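Local structure of glutathione S-transferase (Acinetobacter baumannii, 4MP4) at residues A[99-104]-A[158-163]; A[165-170]-A[189-194]. The protein probably catalyses the conjugation of glutathione to electrophilic substrates. One frame throughout, in Å; residues are numbered along the deposited sequence.

Interaction 1: A[99-104]-A[158-163]; sequences ARARQI and FLFGSW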
ATOM      1  N   ALA A  99       3.593  -0.271 -13.791  1.00 19.37           N
ATOM      2  CA  ALA A  99       2.744   0.658 -13.062  1.00 28.92           C
ATOM      3  C   ALA A  99       1.396  -0.006 -12.795  1.00 24.24           C
ATOM      4  O   ALA A  99       0.901   0.009 -11.659  1.00 26.01           O
ATOM      5  CB  ALA A  99       2.582   1.963 -13.827  1.00 19.73           C
ATOM      6  N   ARG A 100       0.825  -0.621 -13.829  1.00 24.44           N
ATOM      7  CA  ARG A 100      -0.442  -1.340 -13.674  1.00 23.60           C
ATOM      8  C   ARG A 100      -0.282  -2.449 -12.620  1.00 23.78           C
ATOM      9  O   ARG A 100      -1.138  -2.616 -11.740  1.00 16.83           O
ATOM     10  CB  ARG A 100      -0.951  -1.889 -15.020  1.00 21.55           C
ATOM     11  CG  ARG A 100      -2.278  -2.672 -14.953  1.00 26.95           C
ATOM     12  CD  ARG A 100      -3.551  -1.778 -14.852  1.00 18.59           C
ATOM     13  NE  ARG A 100      -3.821  -1.034 -16.081  1.00 29.34           N
ATOM     14  CZ  ARG A 100      -3.792   0.294 -16.188  1.00 32.37           C
ATOM     15  NH1 ARG A 100      -4.047   0.882 -17.359  1.00 28.86           N
ATOM     16  NH2 ARG A 100      -3.510   1.042 -15.128  1.00 30.00           N
ATOM     17  N   ALA A 101       0.825  -3.183 -12.684  1.00 17.51           N
ATOM     18  CA  ALA A 101       1.094  -4.197 -11.668  1.00 24.01           C
ATOM     19  C   ALA A 101       1.140  -3.613 -10.242  1.00 23.13           C
ATOM     20  O   ALA A 101       0.528  -4.161  -9.326  1.00 22.69           O
ATOM     21  CB  ALA A 101       2.369  -4.982 -11.985  1.00 17.09           C
ATOM     22  N   ARG A 102       1.850  -2.502 -10.058  1.00 21.53           N
ATOM     23  CA  ARG A 102       1.874  -1.833  -8.753  1.00 16.87           C
ATOM     24  C   ARG A 102       0.488  -1.370  -8.337  1.00 15.66           C
ATOM     25  O   ARG A 102       0.151  -1.372  -7.160  1.00 29.62           O
ATOM     26  CB  ARG A 102       2.840  -0.647  -8.759  1.00 20.21           C
ATOM     27  CG  ARG A 102       4.311  -1.062  -8.763  1.00 16.68           C
ATOM     28  CD  ARG A 102       5.221   0.140  -8.604  1.00 24.58           C
ATOM     29  NE  ARG A 102       6.627  -0.240  -8.665  1.00 23.75           N
ATOM     30  CZ  ARG A 102       7.488   0.202  -9.574  1.00 19.17           C
ATOM     31  NH1 ARG A 102       7.104   1.069 -10.500  1.00 18.91           N
ATOM     32  NH2 ARG A 102       8.744  -0.205  -9.543  1.00 19.59           N
ATOM     33  N   GLN A 103      -0.329  -0.989  -9.311  1.00 17.78           N
ATOM     34  CA  GLN A 103      -1.678  -0.540  -9.009  1.00 15.91           C
ATOM     35  C   GLN A 103      -2.577  -1.669  -8.476  1.00 20.01           C
ATOM     36  O   GLN A 103      -3.266  -1.505  -7.457  1.00 16.24           O
ATOM     37  CB  GLN A 103      -2.292   0.127 -10.227  1.00 16.60           C
ATOM     38  CG  GLN A 103      -3.799   0.245 -10.197  1.00 16.55           C
ATOM     39  CD  GLN A 103      -4.338   0.634 -11.565  1.00 21.23           C
ATOM     40  OE1 GLN A 103      -3.689   1.359 -12.303  1.00 31.30           O
ATOM     41  NE2 GLN A 103      -5.510   0.138 -11.912  1.00 23.03           N
ATOM     42  N   ILE A 104      -2.566  -2.802  -9.174  1.00 15.42           N
ATOM     43  CA  ILE A 104      -3.325  -3.977  -8.759  1.00 18.70           C
ATOM     44  C   ILE A 104      -2.872  -4.475  -7.380  1.00 16.77           C
ATOM     45  O   ILE A 104      -3.702  -4.760  -6.508  1.00 22.68           O
ATOM     46  CB  ILE A 104      -3.254  -5.108  -9.823  1.00 15.26           C
ATOM     47  CG1 ILE A 104      -3.762  -4.583 -11.164  1.00 18.91           C
ATOM     48  CG2 ILE A 104      -4.060  -6.305  -9.386  1.00 14.85           C
ATOM     49  CD1 ILE A 104      -5.150  -3.835 -11.066  1.00 16.06           C
ATOM     50  N   PHE A 158      -1.147 -15.482 -17.610  1.00 32.29           N
ATOM     51  CA  PHE A 158      -0.715 -14.566 -16.550  1.00 32.34           C
ATOM     52  C   PHE A 158      -1.273 -13.166 -16.804  1.00 33.85           C
ATOM     53  O   PHE A 158      -1.747 -12.887 -17.893  1.00 34.71           O
ATOM     54  CB  PHE A 158       0.805 -14.511 -16.489  1.00 25.28           C
ATOM     55  CG  PHE A 158       1.442 -15.843 -16.247  1.00 29.98           C
ATOM     56  CD1 PHE A 158       1.507 -16.372 -14.963  1.00 36.61           C
ATOM     57  CD2 PHE A 158       1.961 -16.579 -17.299  1.00 29.44           C
ATOM     58  CE1 PHE A 158       2.094 -17.600 -14.728  1.00 27.44           C
ATOM     59  CE2 PHE A 158       2.549 -17.807 -17.071  1.00 26.61           C
ATOM     60  CZ  PHE A 158       2.614 -18.318 -15.783  1.00 25.98           C
ATOM     61  N   LEU A 159      -1.213 -12.293 -15.799  1.00 32.66           N
ATOM     62  CA  LEU A 159      -1.811 -10.958 -15.891  1.00 26.20           C
ATOM     63  C   LEU A 159      -1.141 -10.054 -16.918  1.00 29.54           C
ATOM     64  O   LEU A 159      -1.811  -9.297 -17.618  1.00 35.03           O
ATOM     65  CB  LEU A 159      -1.752 -10.268 -14.527  1.00 26.03           C
ATOM     66  CG  LEU A 159      -2.799 -10.658 -13.486  1.00 25.55           C
ATOM     67  CD1 LEU A 159      -2.408 -10.066 -12.128  1.00 13.24           C
ATOM     68  CD2 LEU A 159      -4.183 -10.186 -13.939  1.00 15.62           C
ATOM     69  N   PHE A 160       0.181 -10.136 -17.003  1.00 30.19           N
ATOM     70  CA  PHE A 160       0.968  -9.171 -17.759  1.00 30.21           C
ATOM     71  C   PHE A 160       1.906  -9.833 -18.771  1.00 36.34           C
ATOM     72  O   PHE A 160       3.002  -9.334 -19.038  1.00 39.28           O
ATOM     73  CB  PHE A 160       1.755  -8.276 -16.792  1.00 25.09           C
ATOM     74  CG  PHE A 160       0.882  -7.548 -15.815  1.00 25.95           C
ATOM     75  CD1 PHE A 160      -0.001  -6.568 -16.254  1.00 25.83           C
ATOM     76  CD2 PHE A 160       0.910  -7.863 -14.465  1.00 23.62           C
ATOM     77  CE1 PHE A 160      -0.835  -5.905 -15.361  1.00 25.66           C
ATOM     78  CE2 PHE A 160       0.091  -7.203 -13.573  1.00 24.81           C
ATOM     79  CZ  PHE A 160      -0.787  -6.219 -14.020  1.00 23.71           C
ATOM     80  N   GLY A 161       1.461 -10.946 -19.342  1.00 32.80           N
ATOM     81  CA  GLY A 161       2.255 -11.685 -20.312  1.00 30.83           C
ATOM     82  C   GLY A 161       2.907 -12.876 -19.647  1.00 32.93           C
ATOM     83  O   GLY A 161       2.390 -13.998 -19.676  1.00 36.37           O
ATOM     84  N   SER A 162       4.043 -12.622 -19.018  1.00 31.82           N
ATOM     85  CA  SER A 162       4.701 -13.643 -18.222  1.00 28.79           C
ATOM     86  C   SER A 162       4.399 -13.444 -16.745  1.00 25.38           C
ATOM     87  O   SER A 162       3.867 -12.422 -16.330  1.00 31.76           O
ATOM     88  CB  SER A 162       6.212 -13.633 -18.474  1.00 32.82           C
ATOM     89  OG  SER A 162       6.765 -12.353 -18.253  1.00 31.23           O
ATOM     90  N   TRP A 163       4.742 -14.441 -15.955  1.00 26.21           N
ATOM     91  CA  TRP A 163       4.481 -14.413 -14.536  1.00 22.96           C
ATOM     92  C   TRP A 163       5.041 -13.165 -13.833  1.00 26.44           C
ATOM     93  O   TRP A 163       6.142 -12.716 -14.127  1.00 30.11           O
ATOM     94  CB  TRP A 163       5.055 -15.674 -13.901  1.00 16.23           C
ATOM     95  CG  TRP A 163       4.715 -15.757 -12.462  1.00 27.77           C
ATOM     96  CD1 TRP A 163       3.591 -16.317 -11.914  1.00 18.47           C
ATOM     97  CD2 TRP A 163       5.479 -15.242 -11.371  1.00 23.30           C
ATOM     98  NE1 TRP A 163       3.621 -16.190 -10.552  1.00 22.73           N
ATOM     99  CE2 TRP A 163       4.765 -15.526 -10.186  1.00 24.18           C
ATOM    100  CE3 TRP A 163       6.695 -14.556 -11.276  1.00 18.81           C
ATOM    101  CZ2 TRP A 163       5.222 -15.164  -8.923  1.00 23.52           C
ATOM    102  CZ3 TRP A 163       7.157 -14.194 -10.015  1.00 22.50           C
ATOM    103  CH2 TRP A 163       6.418 -14.500  -8.857  1.00 28.83           C
TER
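Phe160 reaches out of the loop before helix 165-178 and sets the far end of its ring against Ala101 on helix 95-110, inside the all-helical C-terminal domain of the glutathione S-transferase fold. This is the tight part of the contact. The ring meets backbone as well as side chain, with Phe160 CE2 3.6 Å from Ala101 CB and Phe160 CZ equally close to Ala101 CA, an approach that the small alanine permits. Leu159 CB lies over one face of the same ring, 3.6 Å above its plane and toward the rim, and Pro92 also touches the phenylalanine, while Val166 packs against Ala101. Packing is looser towards Ile104, whose CG1 lies near the ring plane, 4.4 Å from Phe160 CZ. On the partly exposed side, Arg100 lends only the base of its chain. With CG anti to the backbone N (chi1 180°), its methylenes line the ring edge; the chain then bends at chi2 and chi3 and carries the guanidinium off to Ala70 O of the second subunit, and also makes a weak bond to Gln103 OE1. What holds the arginine to the aromatic is thus aliphatic carbon, Arg100 CG lying 3.6 Å from Phe160 CE1.

Interaction 2: A[165-170]-A[189-194]; sequences IVDAEL and KNYALQ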
ATOM      1  N   ILE A 165       4.851 -11.281  -9.575  1.00 12.99           N
ATOM      2  CA  ILE A 165       4.450 -11.534  -8.187  1.00  9.93           C
ATOM      3  C   ILE A 165       2.945 -11.236  -7.979  1.00 18.03           C
ATOM      4  O   ILE A 165       2.314 -11.759  -7.050  1.00 18.22           O
ATOM      5  CB  ILE A 165       5.340 -10.722  -7.201  1.00 13.43           C
ATOM      6  CG1 ILE A 165       5.188 -11.201  -5.754  1.00 16.14           C
ATOM      7  CG2 ILE A 165       5.062  -9.248  -7.319  1.00  9.45           C
ATOM      8  CD1 ILE A 165       5.612 -12.637  -5.537  1.00  9.22           C
ATOM      9  N   VAL A 166       2.364 -10.430  -8.868  1.00 10.08           N
ATOM     10  CA  VAL A 166       0.975 -10.032  -8.723  1.00 18.88           C
ATOM     11  C   VAL A 166       0.053 -11.200  -9.094  1.00 18.76           C
ATOM     12  O   VAL A 166      -1.100 -11.270  -8.633  1.00 12.08           O
ATOM     13  CB  VAL A 166       0.635  -8.740  -9.534  1.00 10.53           C
ATOM     14  CG1 VAL A 166      -0.780  -8.283  -9.236  1.00 10.71           C
ATOM     15  CG2 VAL A 166       1.588  -7.624  -9.187  1.00 10.26           C
ATOM     16  N   ASP A 167       0.558 -12.133  -9.908  1.00 13.33           N
ATOM     17  CA  ASP A 167      -0.228 -13.340 -10.180  1.00 17.08           C
ATOM     18  C   ASP A 167      -0.448 -14.102  -8.875  1.00 20.07           C
ATOM     19  O   ASP A 167      -1.566 -14.572  -8.586  1.00 15.58           O
ATOM     20  CB  ASP A 167       0.413 -14.248 -11.239  1.00 14.70           C
ATOM     21  CG  ASP A 167       0.398 -13.624 -12.642  1.00 24.09           C
ATOM     22  OD1 ASP A 167      -0.714 -13.483 -13.237  1.00 16.09           O
ATOM     23  OD2 ASP A 167       1.510 -13.289 -13.147  1.00 20.85           O
ATOM     24  N   ALA A 168       0.607 -14.181  -8.069  1.00 11.74           N
ATOM     25  CA  ALA A 168       0.536 -14.921  -6.818  1.00 10.86           C
ATOM     26  C   ALA A 168      -0.399 -14.205  -5.827  1.00 14.68           C
ATOM     27  O   ALA A 168      -1.119 -14.854  -5.053  1.00 18.91           O
ATOM     28  CB  ALA A 168       1.933 -15.132  -6.229  1.00  9.06           C
ATOM     29  N   GLU A 169      -0.409 -12.875  -5.883  1.00 11.77           N
ATOM     30  CA  GLU A 169      -1.221 -12.074  -4.966  1.00 10.98           C
ATOM     31  C   GLU A 169      -2.707 -12.159  -5.328  1.00 14.13           C
ATOM     32  O   GLU A 169      -3.564 -12.232  -4.447  1.00 14.66           O
ATOM     33  CB  GLU A 169      -0.763 -10.610  -4.953  1.00  7.95           C
ATOM     34  CG  GLU A 169       0.671 -10.384  -4.493  1.00 29.26           C
ATOM     35  CD  GLU A 169       1.193  -8.974  -4.838  1.00 28.22           C
ATOM     36  OE1 GLU A 169       0.542  -8.281  -5.638  1.00 22.67           O
ATOM     37  OE2 GLU A 169       2.248  -8.559  -4.315  1.00 20.47           O
ATOM     38  N   LEU A 170      -3.003 -12.143  -6.629  1.00 16.64           N
ATOM     39  CA  LEU A 170      -4.377 -12.215  -7.105  1.00 11.36           C
ATOM     40  C   LEU A 170      -4.951 -13.600  -6.842  1.00  9.53           C
ATOM     41  O   LEU A 170      -6.071 -13.728  -6.352  1.00 21.31           O
ATOM     42  CB  LEU A 170      -4.456 -11.888  -8.604  1.00 11.41           C
ATOM     43  CG  LEU A 170      -5.852 -11.942  -9.246  1.00 16.07           C
ATOM     44  CD1 LEU A 170      -6.789 -10.877  -8.660  1.00 12.97           C
ATOM     45  CD2 LEU A 170      -5.758 -11.772 -10.749  1.00 20.49           C
ATOM     46  N   LYS A 189     -11.242 -19.800 -11.602  1.00 19.33           N
ATOM     47  CA  LYS A 189     -10.750 -20.959 -10.854  1.00 17.17           C
ATOM     48  C   LYS A 189      -9.546 -21.554 -11.573  1.00 17.82           C
ATOM     49  O   LYS A 189      -8.511 -21.817 -10.961  1.00 32.49           O
ATOM     50  CB  LYS A 189     -11.829 -22.024 -10.691  1.00 17.94           C
ATOM     51  CG  LYS A 189     -12.873 -21.673  -9.642  1.00 20.55           C
ATOM     52  CD  LYS A 189     -13.925 -22.753  -9.548  1.00 26.19           C
ATOM     53  CE  LYS A 189     -15.075 -22.357  -8.650  1.00 39.65           C
ATOM     54  NZ  LYS A 189     -16.149 -23.397  -8.691  1.00 47.94           N
ATOM     55  N   ASN A 190      -9.683 -21.750 -12.877  1.00 19.59           N
ATOM     56  CA  ASN A 190      -8.576 -22.238 -13.693  1.00 34.46           C
ATOM     57  C   ASN A 190      -7.313 -21.389 -13.528  1.00 30.47           C
ATOM     58  O   ASN A 190      -6.230 -21.934 -13.317  1.00 23.97           O
ATOM     59  CB  ASN A 190      -8.982 -22.329 -15.170  1.00 35.27           C
ATOM     60  CG  ASN A 190      -9.950 -23.470 -15.437  1.00 50.09           C
ATOM     61  OD1 ASN A 190      -9.976 -24.473 -14.713  1.00 47.32           O
ATOM     62  ND2 ASN A 190     -10.754 -23.325 -16.489  1.00 58.75           N
ATOM     63  N   TYR A 191      -7.465 -20.062 -13.611  1.00 25.05           N
ATOM     64  CA  TYR A 191      -6.356 -19.137 -13.391  1.00 20.88           C
ATOM     65  C   TYR A 191      -5.743 -19.319 -12.012  1.00 17.29           C
ATOM     66  O   TYR A 191      -4.533 -19.477 -11.870  1.00 17.96           O
ATOM     67  CB  TYR A 191      -6.812 -17.679 -13.523  1.00 28.16           C
ATOM     68  CG  TYR A 191      -5.739 -16.690 -13.097  1.00 22.53           C
ATOM     69  CD1 TYR A 191      -4.626 -16.455 -13.901  1.00 22.44           C
ATOM     70  CD2 TYR A 191      -5.838 -15.998 -11.896  1.00 16.40           C
ATOM     71  CE1 TYR A 191      -3.643 -15.566 -13.520  1.00 22.20           C
ATOM     72  CE2 TYR A 191      -4.867 -15.096 -11.507  1.00 23.69           C
ATOM     73  CZ  TYR A 191      -3.760 -14.886 -12.319  1.00 24.80           C
ATOM     74  OH  TYR A 191      -2.769 -14.002 -11.938  1.00 19.36           O
ATOM     75  N   ALA A 192      -6.591 -19.287 -10.994  1.00 18.86           N
ATOM     76  CA  ALA A 192      -6.117 -19.383  -9.622  1.00 20.09           C
ATOM     77  C   ALA A 192      -5.443 -20.729  -9.346  1.00 18.11           C
ATOM     78  O   ALA A 192      -4.380 -20.766  -8.752  1.00 18.27           O
ATOM     79  CB  ALA A 192      -7.261 -19.149  -8.663  1.00 21.17           C
ATOM     80  N   LEU A 193      -6.051 -21.830  -9.798  1.00 20.53           N
ATOM     81  CA  LEU A 193      -5.502 -23.161  -9.539  1.00 20.36           C
ATOM     82  C   LEU A 193      -4.128 -23.308 -10.160  1.00 24.39           C
ATOM     83  O   LEU A 193      -3.203 -23.827  -9.547  1.00 34.10           O
ATOM     84  CB  LEU A 193      -6.427 -24.270 -10.065  1.00 26.23           C
ATOM     85  CG  LEU A 193      -5.723 -25.630 -10.282  1.00 34.02           C
ATOM     86  CD1 LEU A 193      -5.302 -26.315  -8.962  1.00 27.73           C
ATOM     87  CD2 LEU A 193      -6.546 -26.589 -11.160  1.00 39.46           C
ATOM     88  N   GLN A 194      -4.006 -22.846 -11.390  1.00 22.69           N
ATOM     89  CA  GLN A 194      -2.737 -22.893 -12.072  1.00 23.52           C
ATOM     90  C   GLN A 194      -1.706 -22.045 -11.334  1.00 27.63           C
ATOM     91  O   GLN A 194      -0.562 -22.462 -11.153  1.00 36.92           O
ATOM     92  CB  GLN A 194      -2.890 -22.435 -13.519  1.00 23.96           C
ATOM     93  CG  GLN A 194      -1.562 -22.146 -14.168  1.00 39.93           C
ATOM     94  CD  GLN A 194      -1.670 -21.851 -15.649  1.00 51.80           C
ATOM     95  OE1 GLN A 194      -0.671 -21.533 -16.293  1.00 57.99           O
ATOM     96  NE2 GLN A 194      -2.879 -21.960 -16.200  1.00 50.80           N
TER
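Helices 165-178 and 186-196 of the glutathione S-transferase C-terminal domain bring the CA atoms of Leu170 and Ala192, the nearest pair of the two segments, to 7.8 Å. Tyr191 makes the connection: its chi1 of 171° extends the ring away from its own backbone N and directs it at the first turns of helix 165-178. There it finds two kinds of neighbour one turn apart. Tyr191 OH donates to Asp167 OD1 across 2.5 Å, a very short separation whose exact length is doubtful at this resolution, with OD1 lying in the plane of the ring and the carboxylate turned 58° from that plane. Leu170 contributes the apolar half: its CD2 packs against the ring, 3.5 Å from Tyr191 CE2, and the two side chains run roughly at right angles. All three residues are buried, and backbone N-H groups help to satisfy the acid, Leu159 N binding OD1 and Ser164 N binding OD2. The latter bond is consistent with the Ser/Thr-Xaa-Xaa-Asp capping box known in this family. A carboxylate given so many donors probably stays ionised. The hydroxyl also presses close to the helix backbone, where Tyr191 OH lies 3.2 Å from Asp167 CA.

How the interactions relate
The two contacts fasten neighbouring pieces of chain within the C-terminal domain, the loop 158-163 and the helix that follows it, to different partners: interaction 1 ties the loop to helix 95-110, interaction 2 the helix to 186-196. Their chemistry follows their depth. Interaction 1 is wholly apolar and only partly buried, with polar ends turned to the dimer partner; interaction 2 is buried and centred on a polar bond that no other chain of the assembly touches. Leu159 connects them, its CG packing 3.7 Å from Tyr191 OH. Val166 is a second bridge, touching Ala101 and Ile104. Loop and helix are thereby positioned together.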